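Local atomic coordinates of 2-aminomuconate 6-semialdehyde dehydrogenase (Burkholderia cenocepacia, PDB entry 4U3W), a protein that probably oxidises 2-aminomuconate 6-semialdehyde to 2-aminomuconate with a nicotinamide cofactor as hydride acceptor, as a member of the aldehyde dehydrogenase family. Residues Ala205-Leu208 with Ala209-Met212; Gly346-Ser350 with Arg351-Asp355. All blocks are in the same frame, centred on the assembly; numbering follows the deposited sequence.

Interaction 1: residues Ala205-Leu208 with Ala209-Met212; sequences ATLL and AEVM
Leu207 with Glu210 and Leu208 with Met212 are the side-chain pairs of this turn-to-turn contact in helix 203-214, the crossover helix of a beta-alpha-beta unit whose strands are 192-196 and 222-224. Regular i to i+4 hydrogen bonds carry the backbone, running from the amides of Ala209, Glu210, Val211 and Met212 to the carbonyls of Ala205, Thr206, Leu207 and Leu208. The straightest of the four is Met212 N to Leu208 O, 2.9 Å long with an N-H...O angle of 173°.

On the more open side of the helix, methyl CD2 of Leu207 sits over the flat of the Glu210 carboxylate, 3.8 Å from Glu210 OE1 and nearly as close to CD and OE2. The extended Glu210 chain runs back along the helix, its CG 3.5 Å from Thr206 O, and its OE1 forms a salt bridge with Arg98. Farther round, Met212 folds back toward the preceding turn: a bend at chi2 (-62°) turns its CE to the branch of Leu208, where it lies 4.0 Å from Leu208 CG and about as far from CD1. Met212 CG also packs tightly on the Leu208 carbonyl, 3.2 Å from its O.

The buried hydroxyl of Thr206 is hydrogen-bonded to Pro202 O and His226 NE2. Leu208 and Met212 pack on helix 175-188, Ala209 and Met212 also reach Phe222 of strand 222-224, while Leu207 and Val211 meet Phe102 of helix 99-110.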
loop_
_atom_site.group_PDB
_atom_site.type_symbol
_atom_site.label_atom_id
_atom_site.label_comp_id
_atom_site.label_asym_id
_atom_site.label_seq_id
_atom_site.Cartn_x
_atom_site.Cartn_y
_atom_site.Cartn_z
ATOM N N ALA A 205 -11.853 -6.495 33.598
ATOM C CA ALA A 205 -12.755 -6.898 32.494
ATOM C C ALA A 205 -14.248 -6.717 32.867
ATOM O O ALA A 205 -15.073 -6.343 32.028
ATOM C CB ALA A 205 -12.473 -8.372 32.091
ATOM N N THR A 206 -14.594 -6.960 34.133
ATOM C CA THR A 206 -15.963 -6.751 34.566
ATOM C C THR A 206 -16.314 -5.245 34.517
ATOM O O THR A 206 -17.426 -4.881 34.088
ATOM C CB THR A 206 -16.228 -7.319 35.996
ATOM O OG1 THR A 206 -15.806 -8.697 36.050
ATOM C CG2 THR A 206 -17.774 -7.278 36.325
ATOM N N LEU A 207 -15.373 -4.377 34.911
ATOM C CA LEU A 207 -15.616 -2.932 34.807
ATOM C C LEU A 207 -15.780 -2.552 33.369
ATOM O O LEU A 207 -16.603 -1.660 33.012
ATOM C CB LEU A 207 -14.438 -2.142 35.444
ATOM C CG LEU A 207 -14.364 -2.251 36.968
ATOM C CD1 LEU A 207 -13.234 -1.367 37.488
ATOM C CD2 LEU A 207 -15.688 -1.787 37.525
ATOM N N LEU A 208 -15.005 -3.210 32.501
ATOM C CA LEU A 208 -15.160 -2.917 31.050
ATOM C C LEU A 208 -16.600 -3.269 30.565
ATOM O O LEU A 208 -17.239 -2.511 29.796
ATOM C CB LEU A 208 -14.105 -3.653 30.219
ATOM C CG LEU A 208 -14.155 -3.392 28.693
ATOM C CD1 LEU A 208 -13.909 -1.897 28.418
ATOM C CD2 LEU A 208 -13.097 -4.209 27.915
ATOM N N ALA A 209 -17.121 -4.403 31.020
ATOM C CA ALA A 209 -18.513 -4.738 30.723
ATOM C C ALA A 209 -19.483 -3.649 31.206
ATOM O O ALA A 209 -20.423 -3.343 30.498
ATOM C CB ALA A 209 -18.899 -6.137 31.394
ATOM N N GLU A 210 -19.269 -3.097 32.413
ATOM C CA GLU A 210 -20.125 -2.005 32.908
ATOM C C GLU A 210 -20.073 -0.793 31.989
ATOM O O GLU A 210 -21.100 -0.115 31.738
ATOM C CB GLU A 210 -19.690 -1.576 34.327
ATOM C CG GLU A 210 -19.881 -2.686 35.339
ATOM C CD GLU A 210 -19.522 -2.287 36.759
ATOM O OE1 GLU A 210 -19.405 -1.073 37.039
ATOM O OE2 GLU A 210 -19.387 -3.197 37.617
ATOM N N VAL A 211 -18.886 -0.507 31.474
ATOM C CA VAL A 211 -18.747 0.616 30.526
ATOM C C VAL A 211 -19.519 0.317 29.230
ATOM O O VAL A 211 -20.261 1.198 28.730
ATOM C CB VAL A 211 -17.242 0.951 30.232
ATOM C CG1 VAL A 211 -17.156 1.955 29.046
ATOM C CG2 VAL A 211 -16.617 1.565 31.483
ATOM N N MET A 212 -19.350 -0.893 28.680
ATOM C CA MET A 212 -20.120 -1.346 27.508
ATOM C C MET A 212 -21.623 -1.119 27.709
ATOM O O MET A 212 -22.334 -0.648 26.810
ATOM C CB MET A 212 -19.908 -2.870 27.206
ATOM C CG MET A 212 -18.436 -3.278 26.936
ATOM S SD MET A 212 -17.804 -2.403 25.451
ATOM C CE MET A 212 -16.168 -3.123 25.297
#

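Interaction 2: residues Gly346-Ser350 with Arg351-Asp355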
loop_
_atom_site.group_PDB
_atom_site.type_symbol
_atom_site.label_atom_id
_atom_site.label_comp_id
_atom_site.label_asym_id
_atom_site.label_seq_id
_atom_site.Cartn_x
_atom_site.Cartn_y
_atom_site.Cartn_z
ATOM N N GLY A 346 6.032 -5.599 42.509
ATOM C CA GLY A 346 4.931 -6.292 43.210
ATOM C C GLY A 346 5.112 -7.807 43.309
ATOM O O GLY A 346 6.165 -8.321 42.974
ATOM N N PRO A 347 4.080 -8.518 43.802
ATOM C CA PRO A 347 4.105 -9.976 43.931
ATOM C C PRO A 347 3.892 -10.689 42.557
ATOM O O PRO A 347 3.457 -10.054 41.579
ATOM C CB PRO A 347 2.876 -10.264 44.844
ATOM C CG PRO A 347 1.898 -9.214 44.496
ATOM C CD PRO A 347 2.787 -7.936 44.209
ATOM N N LEU A 348 4.150 -11.991 42.506
ATOM C CA LEU A 348 3.580 -12.848 41.429
ATOM C C LEU A 348 2.082 -12.959 41.570
ATOM O O LEU A 348 1.469 -12.569 42.602
ATOM C CB LEU A 348 4.198 -14.240 41.442
ATOM C CG LEU A 348 5.729 -14.176 41.324
ATOM C CD1 LEU A 348 6.337 -15.606 41.432
ATOM C CD2 LEU A 348 6.221 -13.471 40.095
ATOM N N ILE A 349 1.456 -13.477 40.504
ATOM C CA ILE A 349 0.022 -13.443 40.409
ATOM C C ILE A 349 -0.663 -14.295 41.470
ATOM O O ILE A 349 -1.794 -13.991 41.839
ATOM C CB ILE A 349 -0.466 -13.909 38.980
ATOM C CG1 ILE A 349 -1.940 -13.607 38.782
ATOM C CG2 ILE A 349 -0.097 -15.389 38.707
ATOM C CD1 ILE A 349 -2.221 -12.086 38.832
ATOM N N SER A 350 -0.004 -15.353 41.930
ATOM C CA SER A 350 -0.710 -16.343 42.779
ATOM C C SER A 350 0.301 -17.187 43.519
ATOM O O SER A 350 1.448 -17.281 43.091
ATOM C CB SER A 350 -1.613 -17.285 41.945
ATOM O OG SER A 350 -0.763 -18.211 41.271
ATOM N N ARG A 351 -0.107 -17.826 44.609
ATOM C CA ARG A 351 0.863 -18.658 45.313
ATOM C C ARG A 351 1.221 -19.917 44.525
ATOM O O ARG A 351 2.341 -20.407 44.622
ATOM C CB ARG A 351 0.379 -19.033 46.729
ATOM C CG ARG A 351 0.710 -17.883 47.692
ATOM C CD ARG A 351 0.166 -18.070 49.090
ATOM N NE ARG A 351 1.026 -18.935 49.896
ATOM C CZ ARG A 351 1.981 -18.520 50.729
ATOM N NH1 ARG A 351 2.240 -17.228 50.889
ATOM N NH2 ARG A 351 2.674 -19.413 51.442
ATOM N N GLY A 352 0.273 -20.413 43.738
ATOM C CA GLY A 352 0.542 -21.490 42.791
ATOM C C GLY A 352 1.607 -21.100 41.762
ATOM O O GLY A 352 2.532 -21.875 41.453
ATOM N N HIS A 353 1.501 -19.903 41.202
ATOM C CA HIS A 353 2.546 -19.518 40.265
ATOM C C HIS A 353 3.875 -19.355 40.977
ATOM O O HIS A 353 4.931 -19.726 40.459
ATOM C CB HIS A 353 2.187 -18.217 39.505
ATOM C CG HIS A 353 3.190 -17.856 38.454
ATOM N ND1 HIS A 353 3.537 -18.718 37.433
ATOM C CD2 HIS A 353 3.894 -16.712 38.235
ATOM C CE1 HIS A 353 4.445 -18.143 36.661
ATOM N NE2 HIS A 353 4.669 -16.923 37.119
ATOM N N ARG A 354 3.850 -18.768 42.160
ATOM C CA ARG A 354 5.067 -18.679 42.907
ATOM C C ARG A 354 5.699 -20.057 43.171
ATOM O O ARG A 354 6.923 -20.212 43.116
ATOM C CB ARG A 354 4.823 -17.976 44.220
ATOM C CG ARG A 354 6.062 -17.987 44.994
ATOM C CD ARG A 354 5.994 -17.135 46.160
ATOM N NE ARG A 354 5.474 -17.857 47.298
ATOM C CZ ARG A 354 5.467 -17.315 48.503
ATOM N NH1 ARG A 354 4.969 -18.022 49.509
ATOM N NH2 ARG A 354 5.973 -16.047 48.683
ATOM N N ASP A 355 4.871 -21.062 43.450
ATOM C CA ASP A 355 5.399 -22.410 43.635
ATOM C C ASP A 355 6.168 -22.879 42.398
ATOM O O ASP A 355 7.227 -23.479 42.526
ATOM C CB ASP A 355 4.276 -23.424 43.910
ATOM C CG ASP A 355 3.671 -23.298 45.310
ATOM O OD1 ASP A 355 4.328 -22.724 46.202
ATOM O OD2 ASP A 355 2.522 -23.782 45.504
#
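Leu348, the first residue of 346-350 to touch the helix, presses methyl CD1 against the backbone of Arg354, 3.6 Å from its CA, and the two side chains cross at about a right angle. CB of Leu348 also lies at the edge of the His353 ring, near its plane and 4.1 Å from CD2. Next along the chain, Ile349 brings its CG2 branch to within 3.7 Å of His353 CB, again with the side chains crossing nearly perpendicularly. The imidazole is hydrogen-bonded through NE2 to Phe410 O and also meets the ring of Trp172.

Ser350 follows with two bonds to the first turn. Its OG stands between its own backbone N and carbonyl carbon (chi1 75°), a position from which it accepts the amide of His353 at 2.8 Å, with an N-H...O angle of 163°. Its carbonyl O receives Arg354 N at 3.0 Å, opening the helical bonding pattern. On the outer side, Arg354 CZ lies over one face of the Arg351 guanidinium, 3.9 Å from its plane and displaced from the middle; hydrogen bonds to the carbonyls of Asp385 and Gly387 for Arg351, and of Phe389 for Arg354, probably help two like charges lie so close. A serine whose hydroxyl accepts the amide three residues on, and whose carbonyl accepts the one four residues on, forms an ST motif, here at the N-cap of helix 351-366.

In the fold
Interaction 1 lies within a helix and interaction 2 at the start of one, in different parts of the aldehyde dehydrogenase fold. Helix 203-214 belongs to the beta-alpha-beta unit of what is, as in relatives, probably the cofactor-binding domain; 346-355 leads into helix 351-366, in the part of the chain that also builds the seven-stranded sheet. Their centres are 26 Å apart and their nearest atoms about 12 Å, so neither touches the other. Bound magnesium ions lie at different ranges: about 5 Å from the side chain of Ser350 in interaction 2, but about 14 Å from that of Thr206 in interaction 1.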